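Local coordinates for Pab-dependent poly(a)-specific ribonuclease subunit PAN2 (Neurospora crassa, PDB 4CZW), which acts as the catalytic subunit of the Pan2-Pan3 deadenylase, shortening mRNA poly(A) tails, and is seen here through its ubiquitin-protease-like pseudo-protease domain and its exonuclease domain, at residues Lys280-Thr284 and Pro285-Pro289; Ser373-Glu376 and Ala377-Asn381; Lys242-Thr246 and Lys247-Tyr251; Ala125-Asn129 and Pro130-Val134. All coordinates share one frame; numbering follows the deposited sequence.

In the fold
All four contacts are local and lie in the pseudo-protease domain; three are partly buried and one lies at the surface. Contacts 1 and 2 are neighbours, centres 10 Å apart: Leu288 and Leu378 pack together, and Phe380 meets both Leu288 and the end of helix 276-282. Their chemistry differs, a T-shaped indole pair packed where the helix gives way to the turn in contact 1 and backbone bonds winding a short helix in contact 2. Contact 4 starts helix 130-149 with a carboxylate at its centre; its nearest atoms are about 12 Å from each of these. Contact 3 is a surface hairpin, its centre 49 Å from that of the chain, where a zinc ion, a tyrosine pair and strand bonds join the two arms.

Contact 1: residues Lys280-Thr284 and Pro285-Pro289; sequences KLWST and PGWLP
Trp282 and Trp287 form an edge-to-face (T-shaped) pair where helix 276-282 gives way to a turn. Their six-membered rings have centroids 4.6 Å apart and planes at 66°, and the edge of Trp287 is the one directed at a face: its CZ3 stands over the centre of the Trp282 ring, 3.5 Å from Trp282 CE2. CG of Trp287 lies anti to the backbone N (chi1 -165°), which swings the indole back over the last helical turn.

Aliphatic contacts flank the pair. Leu281 CD2 reaches Trp287 CZ2 at 3.7 Å on the benzo part of the indole, and Leu288 CB lies 3.9 Å from Trp282 CZ3.

Hydrogen bonds fix the backbone that carries these rings. Trp287 N donates to Thr284 O (3.2 Å), closing a type II beta turn with Gly286 at positive phi. Leu281 O is gripped twice from the same face of its plane, by Thr284 N and by Thr284 OG1 (3.0 Å), while Ser283 OG donates to Lys280 O (2.7 Å).

Both indole nitrogens are satisfied farther off, Trp282 NE1 by Tyr210 OH and Trp287 NE1 by Ile225 O. The Trp282 side chain touches Phe227 of helix 227-235 and Met386 and Pro387 of strand 385-394; Trp287 rests on Val230 of the same helix as Phe227, and Leu288 reaches Leu325 and Thr328 of strand 321-334.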
# COMPACT_ATOMS: atom_id res chain seq x y z
N LYS A 280 -10.55 14.00 -27.07
CA LYS A 280 -11.37 15.19 -27.26
C LYS A 280 -12.59 15.14 -26.36
O LYS A 280 -13.02 16.15 -25.80
CB LYS A 280 -11.79 15.34 -28.72
CG LYS A 280 -10.65 15.55 -29.69
CD LYS A 280 -11.17 15.83 -31.09
CE LYS A 280 -10.03 16.03 -32.08
NZ LYS A 280 -10.54 16.35 -33.44
N LEU A 281 -13.16 13.94 -26.21
CA LEU A 281 -14.33 13.73 -25.37
C LEU A 281 -14.01 13.98 -23.90
O LEU A 281 -14.75 14.66 -23.20
CB LEU A 281 -14.88 12.32 -25.57
CG LEU A 281 -16.17 11.98 -24.82
CD1 LEU A 281 -17.33 12.81 -25.35
CD2 LEU A 281 -16.48 10.49 -24.92
N TRP A 282 -12.90 13.41 -23.44
CA TRP A 282 -12.50 13.52 -22.04
C TRP A 282 -12.02 14.93 -21.68
O TRP A 282 -12.02 15.31 -20.51
CB TRP A 282 -11.39 12.51 -21.72
CG TRP A 282 -11.91 11.20 -21.22
CD1 TRP A 282 -12.05 10.05 -21.94
CD2 TRP A 282 -12.35 10.91 -19.89
NE1 TRP A 282 -12.55 9.05 -21.14
CE2 TRP A 282 -12.74 9.56 -19.87
CE3 TRP A 282 -12.45 11.66 -18.72
CZ2 TRP A 282 -13.23 8.94 -18.73
CZ3 TRP A 282 -12.94 11.04 -17.58
CH2 TRP A 282 -13.32 9.69 -17.59
N SER A 283 -11.61 15.69 -22.69
CA SER A 283 -11.12 17.04 -22.47
C SER A 283 -12.25 18.03 -22.22
O SER A 283 -12.02 19.18 -21.85
CB SER A 283 -10.27 17.51 -23.65
OG SER A 283 -11.06 17.66 -24.82
N THR A 284 -13.48 17.57 -22.43
CA THR A 284 -14.66 18.39 -22.18
C THR A 284 -14.75 18.77 -20.71
O THR A 284 -14.75 17.90 -19.84
CB THR A 284 -15.95 17.66 -22.60
OG1 THR A 284 -15.87 17.28 -23.98
CG2 THR A 284 -17.17 18.55 -22.39
N PRO A 285 -14.81 20.08 -20.42
CA PRO A 285 -14.86 20.58 -19.04
C PRO A 285 -16.10 20.10 -18.28
O PRO A 285 -17.22 20.30 -18.74
CB PRO A 285 -14.89 22.10 -19.22
CG PRO A 285 -15.38 22.32 -20.61
CD PRO A 285 -14.84 21.18 -21.40
N GLY A 286 -15.88 19.46 -17.14
CA GLY A 286 -16.96 18.99 -16.29
C GLY A 286 -17.59 17.70 -16.77
O GLY A 286 -18.70 17.36 -16.37
N TRP A 287 -16.87 16.97 -17.62
CA TRP A 287 -17.39 15.73 -18.19
C TRP A 287 -17.41 14.61 -17.15
O TRP A 287 -18.33 13.78 -17.14
CB TRP A 287 -16.57 15.30 -19.40
CG TRP A 287 -17.24 14.25 -20.23
CD1 TRP A 287 -18.25 14.45 -21.13
CD2 TRP A 287 -16.94 12.85 -20.25
NE1 TRP A 287 -18.60 13.25 -21.71
CE2 TRP A 287 -17.82 12.26 -21.18
CE3 TRP A 287 -16.03 12.04 -19.57
CZ2 TRP A 287 -17.80 10.89 -21.45
CZ3 TRP A 287 -16.02 10.69 -19.84
CH2 TRP A 287 -16.90 10.12 -20.77
N LEU A 288 -16.40 14.58 -16.29
CA LEU A 288 -16.33 13.57 -15.24
C LEU A 288 -17.03 14.05 -13.97
O LEU A 288 -16.56 14.98 -13.31
CB LEU A 288 -14.87 13.22 -14.93
CG LEU A 288 -14.66 12.23 -13.78
CD1 LEU A 288 -15.32 10.89 -14.08
CD2 LEU A 288 -13.18 12.05 -13.49
N PRO A 289 -18.16 13.41 -13.63
CA PRO A 289 -18.91 13.77 -12.42
C PRO A 289 -18.27 13.19 -11.17
O PRO A 289 -17.71 12.09 -11.22
CB PRO A 289 -20.28 13.16 -12.68
CG PRO A 289 -19.99 11.96 -13.52
CD PRO A 289 -18.81 12.33 -14.38

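Contact 2: residues Ser373-Glu376 and Ala377-Asn381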
# COMPACT_ATOMS: atom_id res chain seq x y z
N SER A 373 -7.74 22.31 -6.51
CA SER A 373 -9.18 22.56 -6.54
C SER A 373 -9.91 21.38 -7.19
O SER A 373 -9.28 20.52 -7.81
CB SER A 373 -9.49 23.85 -7.30
OG SER A 373 -9.05 23.76 -8.65
N LYS A 374 -11.23 21.35 -7.05
CA LYS A 374 -12.04 20.31 -7.67
C LYS A 374 -11.96 20.41 -9.18
O LYS A 374 -11.91 19.40 -9.88
CB LYS A 374 -13.49 20.40 -7.21
CG LYS A 374 -14.36 19.26 -7.72
CD LYS A 374 -15.80 19.69 -7.93
CE LYS A 374 -16.44 20.18 -6.65
NZ LYS A 374 -17.87 20.55 -6.85
N VAL A 375 -11.94 21.65 -9.68
CA VAL A 375 -11.86 21.91 -11.11
C VAL A 375 -10.60 21.31 -11.71
O VAL A 375 -10.66 20.57 -12.70
CB VAL A 375 -11.89 23.43 -11.40
CG1 VAL A 375 -11.58 23.69 -12.87
CG2 VAL A 375 -13.23 24.02 -11.01
N GLU A 376 -9.46 21.62 -11.11
CA GLU A 376 -8.17 21.10 -11.56
C GLU A 376 -8.13 19.58 -11.53
O GLU A 376 -7.58 18.94 -12.44
CB GLU A 376 -7.04 21.68 -10.70
CG GLU A 376 -5.68 21.02 -10.91
CD GLU A 376 -5.09 21.30 -12.28
OE1 GLU A 376 -5.55 22.26 -12.95
OE2 GLU A 376 -4.18 20.56 -12.70
N ALA A 377 -8.71 19.00 -10.49
CA ALA A 377 -8.75 17.55 -10.34
C ALA A 377 -9.66 16.90 -11.38
O ALA A 377 -9.48 15.74 -11.75
CB ALA A 377 -9.20 17.17 -8.94
N LEU A 378 -10.64 17.67 -11.86
CA LEU A 378 -11.59 17.16 -12.84
C LEU A 378 -11.37 17.80 -14.21
O LEU A 378 -12.25 17.75 -15.07
CB LEU A 378 -13.03 17.41 -12.37
CG LEU A 378 -13.40 16.76 -11.03
CD1 LEU A 378 -14.85 17.05 -10.67
CD2 LEU A 378 -13.15 15.26 -11.08
N THR A 379 -10.20 18.40 -14.40
CA THR A 379 -9.83 18.97 -15.68
C THR A 379 -8.79 18.09 -16.37
O THR A 379 -7.80 17.70 -15.76
CB THR A 379 -9.27 20.40 -15.54
OG1 THR A 379 -10.23 21.22 -14.86
CG2 THR A 379 -8.97 21.00 -16.90
N PHE A 380 -9.03 17.78 -17.64
CA PHE A 380 -8.11 16.95 -18.40
C PHE A 380 -7.69 17.63 -19.70
O PHE A 380 -8.42 18.44 -20.25
CB PHE A 380 -8.73 15.58 -18.68
CG PHE A 380 -9.11 14.82 -17.44
CD1 PHE A 380 -8.14 14.18 -16.69
CD2 PHE A 380 -10.43 14.75 -17.02
CE1 PHE A 380 -8.47 13.48 -15.55
CE2 PHE A 380 -10.77 14.05 -15.88
CZ PHE A 380 -9.79 13.42 -15.14
N ASN A 381 -6.49 17.29 -20.18
CA ASN A 381 -5.92 17.93 -21.36
C ASN A 381 -5.58 16.89 -22.42
O ASN A 381 -4.85 15.94 -22.15
CB ASN A 381 -4.68 18.73 -20.97
CG ASN A 381 -4.24 19.70 -22.05
OD1 ASN A 381 -4.16 19.35 -23.23
ND2 ASN A 381 -3.96 20.94 -21.66
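Ser373 and Ala377 bracket a one-turn helix, residues 374-377, between strand 368-371 and strand 385-394, and they are joined by its main i to i+4 bond: Ala377 N donates to Ser373 O at 3.1 Å, with an N-H...O angle of 155°. Ser373 is the N-cap. Its OG accepts from Glu376 N at 3.3 Å and 167°, a nearly straight capping bond made possible by a chi1 of 62° that brings the hydroxyl round to the amide of Glu376.

At the other end the pattern frays. Leu378 N makes a weak, bent bond to Lys374 O (2.9 Å), and Leu378 is the first residue to leave helical backbone angles. Thr379 N then reaches Glu376 O at 3.3 Å, again weakly, as the chain turns away into an extended course.

The side-chain part of the contact is mostly aliphatic. Lys374 and Leu378 sit one turn apart; CG of the lysine meets Leu378 CD1 at 3.7 Å, and its CD is 3.9 Å from the same methyl. The lysine chain bends at chi2 and chi3, and its NZ forms a salt bridge with Glu290. The methyl of Ala377 instead lies against a backbone carbonyl, CB 3.5 Å from Ser373 O, and also packs on Trp361 of strand 361-365. The carboxylate of Glu376 points elsewhere, with OE2 bonded to Ser4 OG and Tyr13 OH near the start of the chain.

The chemistry thus separates two tasks: backbone bonds and one serine hydroxyl define the helical turn, while the charged ends of Lys374 and Glu376 tie it to segments distant in sequence.

Contact 3: residues Lys242-Thr246 and Lys247-Tyr251; sequences KGYCT and KCQRY. With ZN (zinc ion), chain C.
Cys245 and Cys248 meet through a zinc ion, each SG 2.3 Å from the metal and the two sulfurs 3.7 Å from one another. Their torsions differ: SG of Cys245 is anti to the backbone N (chi1 -180°), whereas that of Cys248 sits between N and the carbonyl carbon (chi1 48°), and the two different rotations bring both sulfurs to the same metal. Lys247 N also makes a weak bond to Cys245 SG, which may slightly temper the charge on that sulfur. Cys190 and Cys193 complete the site.

On the other sheet face Tyr244 and Tyr251, a non-hydrogen-bonded antiparallel pair, form an edge-to-face stack. The ring planes stand at 77°, and the edge of Tyr244 meets the face of Tyr251, CD1 to CE1 at 3.6 Å. Tyr244 CB adds a CH-pi contact, 4.0 Å from the Tyr251 ring centroid.

Within the sheet, Cys245 N donates to Arg250 O (2.9 Å), and Gln249 and Arg250 both oppose Cys245, a G1 beta bulge with Gln249 at positive phi. The arrangement is a Cys4 zinc site built from two CxxC pairs at the tip of a four-stranded sheet, as in the fingers of ubiquitin-specific proteases.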
# COMPACT_ATOMS: atom_id res chain seq x y z
N LYS A 242 -22.17 -16.37 -34.55
CA LYS A 242 -22.57 -17.70 -35.01
C LYS A 242 -22.00 -18.77 -34.10
O LYS A 242 -20.80 -18.79 -33.82
CB LYS A 242 -22.13 -17.93 -36.45
CG LYS A 242 -22.85 -17.06 -37.47
CD LYS A 242 -22.43 -17.40 -38.89
CE LYS A 242 -23.19 -16.57 -39.90
NZ LYS A 242 -22.78 -16.88 -41.30
N GLY A 243 -22.87 -19.67 -33.63
CA GLY A 243 -22.45 -20.75 -32.76
C GLY A 243 -23.42 -21.91 -32.82
O GLY A 243 -24.55 -21.76 -33.30
N TYR A 244 -22.98 -23.07 -32.34
CA TYR A 244 -23.80 -24.27 -32.40
C TYR A 244 -24.93 -24.23 -31.37
O TYR A 244 -24.75 -23.73 -30.26
CB TYR A 244 -22.93 -25.51 -32.17
CG TYR A 244 -23.64 -26.82 -32.49
CD1 TYR A 244 -23.67 -27.30 -33.79
CD2 TYR A 244 -24.25 -27.56 -31.50
CE1 TYR A 244 -24.31 -28.49 -34.09
CE2 TYR A 244 -24.89 -28.75 -31.79
CZ TYR A 244 -24.92 -29.21 -33.09
OH TYR A 244 -25.55 -30.39 -33.39
N CYS A 245 -26.09 -24.75 -31.75
CA CYS A 245 -27.21 -24.87 -30.82
C CYS A 245 -27.57 -26.34 -30.63
O CYS A 245 -27.87 -27.05 -31.59
CB CYS A 245 -28.42 -24.09 -31.33
SG CYS A 245 -29.85 -24.19 -30.22
N THR A 246 -27.56 -26.78 -29.38
CA THR A 246 -27.80 -28.19 -29.06
C THR A 246 -29.24 -28.61 -29.34
O THR A 246 -29.50 -29.79 -29.59
CB THR A 246 -27.47 -28.49 -27.59
OG1 THR A 246 -28.25 -27.63 -26.74
CG2 THR A 246 -25.99 -28.26 -27.31
N LYS A 247 -30.16 -27.66 -29.30
CA LYS A 247 -31.57 -27.98 -29.49
C LYS A 247 -31.90 -28.27 -30.96
O LYS A 247 -32.35 -29.37 -31.29
CB LYS A 247 -32.46 -26.85 -28.98
CG LYS A 247 -33.93 -27.22 -28.90
CD LYS A 247 -34.78 -26.09 -28.35
CE LYS A 247 -36.25 -26.48 -28.27
NZ LYS A 247 -37.11 -25.37 -27.81
N CYS A 248 -31.67 -27.30 -31.83
CA CYS A 248 -31.97 -27.48 -33.25
C CYS A 248 -30.78 -28.08 -34.00
O CYS A 248 -30.77 -28.11 -35.24
CB CYS A 248 -32.39 -26.15 -33.89
SG CYS A 248 -31.34 -24.73 -33.52
N GLN A 249 -29.79 -28.56 -33.25
CA GLN A 249 -28.71 -29.40 -33.78
C GLN A 249 -27.92 -28.79 -34.94
O GLN A 249 -27.45 -29.51 -35.82
CB GLN A 249 -29.28 -30.75 -34.23
CG GLN A 249 -29.72 -31.65 -33.09
CD GLN A 249 -28.55 -32.37 -32.44
OE1 GLN A 249 -28.16 -32.05 -31.32
NE2 GLN A 249 -28.00 -33.35 -33.14
N ARG A 250 -27.76 -27.47 -34.93
CA ARG A 250 -26.98 -26.81 -35.98
C ARG A 250 -26.48 -25.43 -35.55
O ARG A 250 -26.91 -24.88 -34.54
CB ARG A 250 -27.82 -26.67 -37.26
CG ARG A 250 -29.08 -25.86 -37.10
CD ARG A 250 -29.80 -25.70 -38.43
NE ARG A 250 -28.95 -25.03 -39.42
CZ ARG A 250 -29.31 -24.81 -40.68
NH1 ARG A 250 -30.50 -25.22 -41.12
NH2 ARG A 250 -28.48 -24.20 -41.51
N TYR A 251 -25.55 -24.89 -36.34
CA TYR A 251 -24.97 -23.58 -36.06
C TYR A 251 -25.94 -22.46 -36.43
O TYR A 251 -26.39 -22.37 -37.57
CB TYR A 251 -23.65 -23.41 -36.81
CG TYR A 251 -22.57 -24.37 -36.36
CD1 TYR A 251 -22.48 -25.64 -36.90
CD2 TYR A 251 -21.64 -23.99 -35.40
CE1 TYR A 251 -21.50 -26.52 -36.50
CE2 TYR A 251 -20.65 -24.87 -34.99
CZ TYR A 251 -20.59 -26.13 -35.54
OH TYR A 251 -19.60 -27.00 -35.13
ZN ZN C . -31.46 -23.40 -31.63

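Contact 4: residues Ala125-Asn129 and Pro130-Val134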
# COMPACT_ATOMS: atom_id res chain seq x y z
N ALA A 125 6.87 -7.31 -18.84
CA ALA A 125 5.63 -7.05 -19.58
C ALA A 125 5.85 -6.69 -21.05
O ALA A 125 6.87 -6.11 -21.42
CB ALA A 125 4.84 -5.95 -18.89
N LYS A 126 4.87 -7.04 -21.88
CA LYS A 126 4.91 -6.75 -23.30
C LYS A 126 4.76 -5.25 -23.56
O LYS A 126 5.63 -4.63 -24.17
CB LYS A 126 3.80 -7.52 -24.03
CG LYS A 126 3.83 -7.40 -25.54
CD LYS A 126 2.71 -8.21 -26.17
CE LYS A 126 2.73 -8.12 -27.69
NZ LYS A 126 1.62 -8.90 -28.30
N ASP A 127 3.66 -4.68 -23.09
CA ASP A 127 3.44 -3.24 -23.17
C ASP A 127 3.99 -2.57 -21.92
O ASP A 127 3.46 -2.74 -20.83
CB ASP A 127 1.95 -2.93 -23.34
CG ASP A 127 1.69 -1.50 -23.79
OD1 ASP A 127 2.61 -0.66 -23.70
OD2 ASP A 127 0.56 -1.22 -24.24
N LYS A 128 5.07 -1.81 -22.09
CA LYS A 128 5.75 -1.20 -20.96
C LYS A 128 5.28 0.22 -20.68
O LYS A 128 5.90 0.95 -19.90
CB LYS A 128 7.27 -1.22 -21.18
CG LYS A 128 7.83 -2.62 -21.40
CD LYS A 128 9.35 -2.62 -21.43
CE LYS A 128 9.89 -4.01 -21.72
NZ LYS A 128 9.36 -5.01 -20.75
N ASN A 129 4.19 0.62 -21.32
CA ASN A 129 3.56 1.90 -21.03
C ASN A 129 2.93 1.87 -19.64
O ASN A 129 2.16 0.95 -19.33
CB ASN A 129 2.51 2.25 -22.08
CG ASN A 129 3.12 2.65 -23.41
OD1 ASN A 129 3.43 3.82 -23.64
ND2 ASN A 129 3.31 1.67 -24.29
N PRO A 130 3.25 2.86 -18.80
CA PRO A 130 2.75 2.97 -17.43
C PRO A 130 1.22 2.87 -17.34
O PRO A 130 0.70 2.23 -16.42
CB PRO A 130 3.22 4.36 -16.99
CG PRO A 130 4.45 4.59 -17.79
CD PRO A 130 4.20 3.94 -19.12
N SER A 131 0.53 3.49 -18.29
CA SER A 131 -0.93 3.45 -18.33
C SER A 131 -1.44 2.03 -18.52
O SER A 131 -2.42 1.62 -17.91
CB SER A 131 -1.45 4.36 -19.44
OG SER A 131 -0.96 3.95 -20.70
N THR A 132 -0.76 1.27 -19.39
CA THR A 132 -1.12 -0.12 -19.63
C THR A 132 -0.76 -0.98 -18.42
O THR A 132 -1.51 -1.87 -18.03
CB THR A 132 -0.42 -0.68 -20.88
OG1 THR A 132 -0.74 0.14 -22.01
CG2 THR A 132 -0.87 -2.10 -21.15
N LEU A 133 0.40 -0.69 -17.82
CA LEU A 133 0.87 -1.42 -16.66
C LEU A 133 -0.06 -1.28 -15.47
O LEU A 133 -0.33 -2.25 -14.76
CB LEU A 133 2.28 -0.96 -16.28
CG LEU A 133 3.43 -1.38 -17.19
CD1 LEU A 133 4.72 -0.68 -16.80
CD2 LEU A 133 3.61 -2.89 -17.15
N VAL A 134 -0.56 -0.07 -15.25
CA VAL A 134 -1.43 0.20 -14.11
C VAL A 134 -2.85 -0.33 -14.36
O VAL A 134 -3.59 -0.60 -13.42
CB VAL A 134 -1.48 1.72 -13.78
CG1 VAL A 134 -2.27 2.48 -14.82
CG2 VAL A 134 -2.06 1.94 -12.39
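Asp127 and Thr132 meet across the turn that leads into helix 130-149, their side chains crossing at about a right angle. The hydroxyl Thr132 OG1 makes a weak hydrogen bond to Asp127 OD2 at 2.9 Å, and the methyl CG2 lies against the aspartate, 3.7 Å from Asp127 CB. CG of Asp127 is anti to the backbone N (chi1 -165°), which turns the carboxylate toward the first helical turn.

The second oxygen of that carboxylate holds the residue just before the helix. Asp127 OD1 accepts from Asn129 N at 3.1 Å, from above the carboxylate plane, closing an Asx turn; it also accepts from Asn129 ND2 on its syn lone pair, a bond modelled short at 2.5 Å, its exact length unsure. Asn129 stands at the N-cap of helix 130-149, yet its side chain is drawn back to Asp127 and makes no capping bond.

Among backbone bonds, Leu133 N donates to Asn129 O at 2.8 Å, the first i to i+4 link of the helix, with Pro130 as its first residue. Lys128 curls back, NZ donating in the carbonyl plane to Ala125 O (2.8 Å) and also to Glu122 O.

Apolar contact comes from Leu133, whose CD2 touches Ala125 CB at 3.7 Å; Tyr49 also meets its side chain. Pro130 rests on Ser340 and Leu342 of strand 339-347.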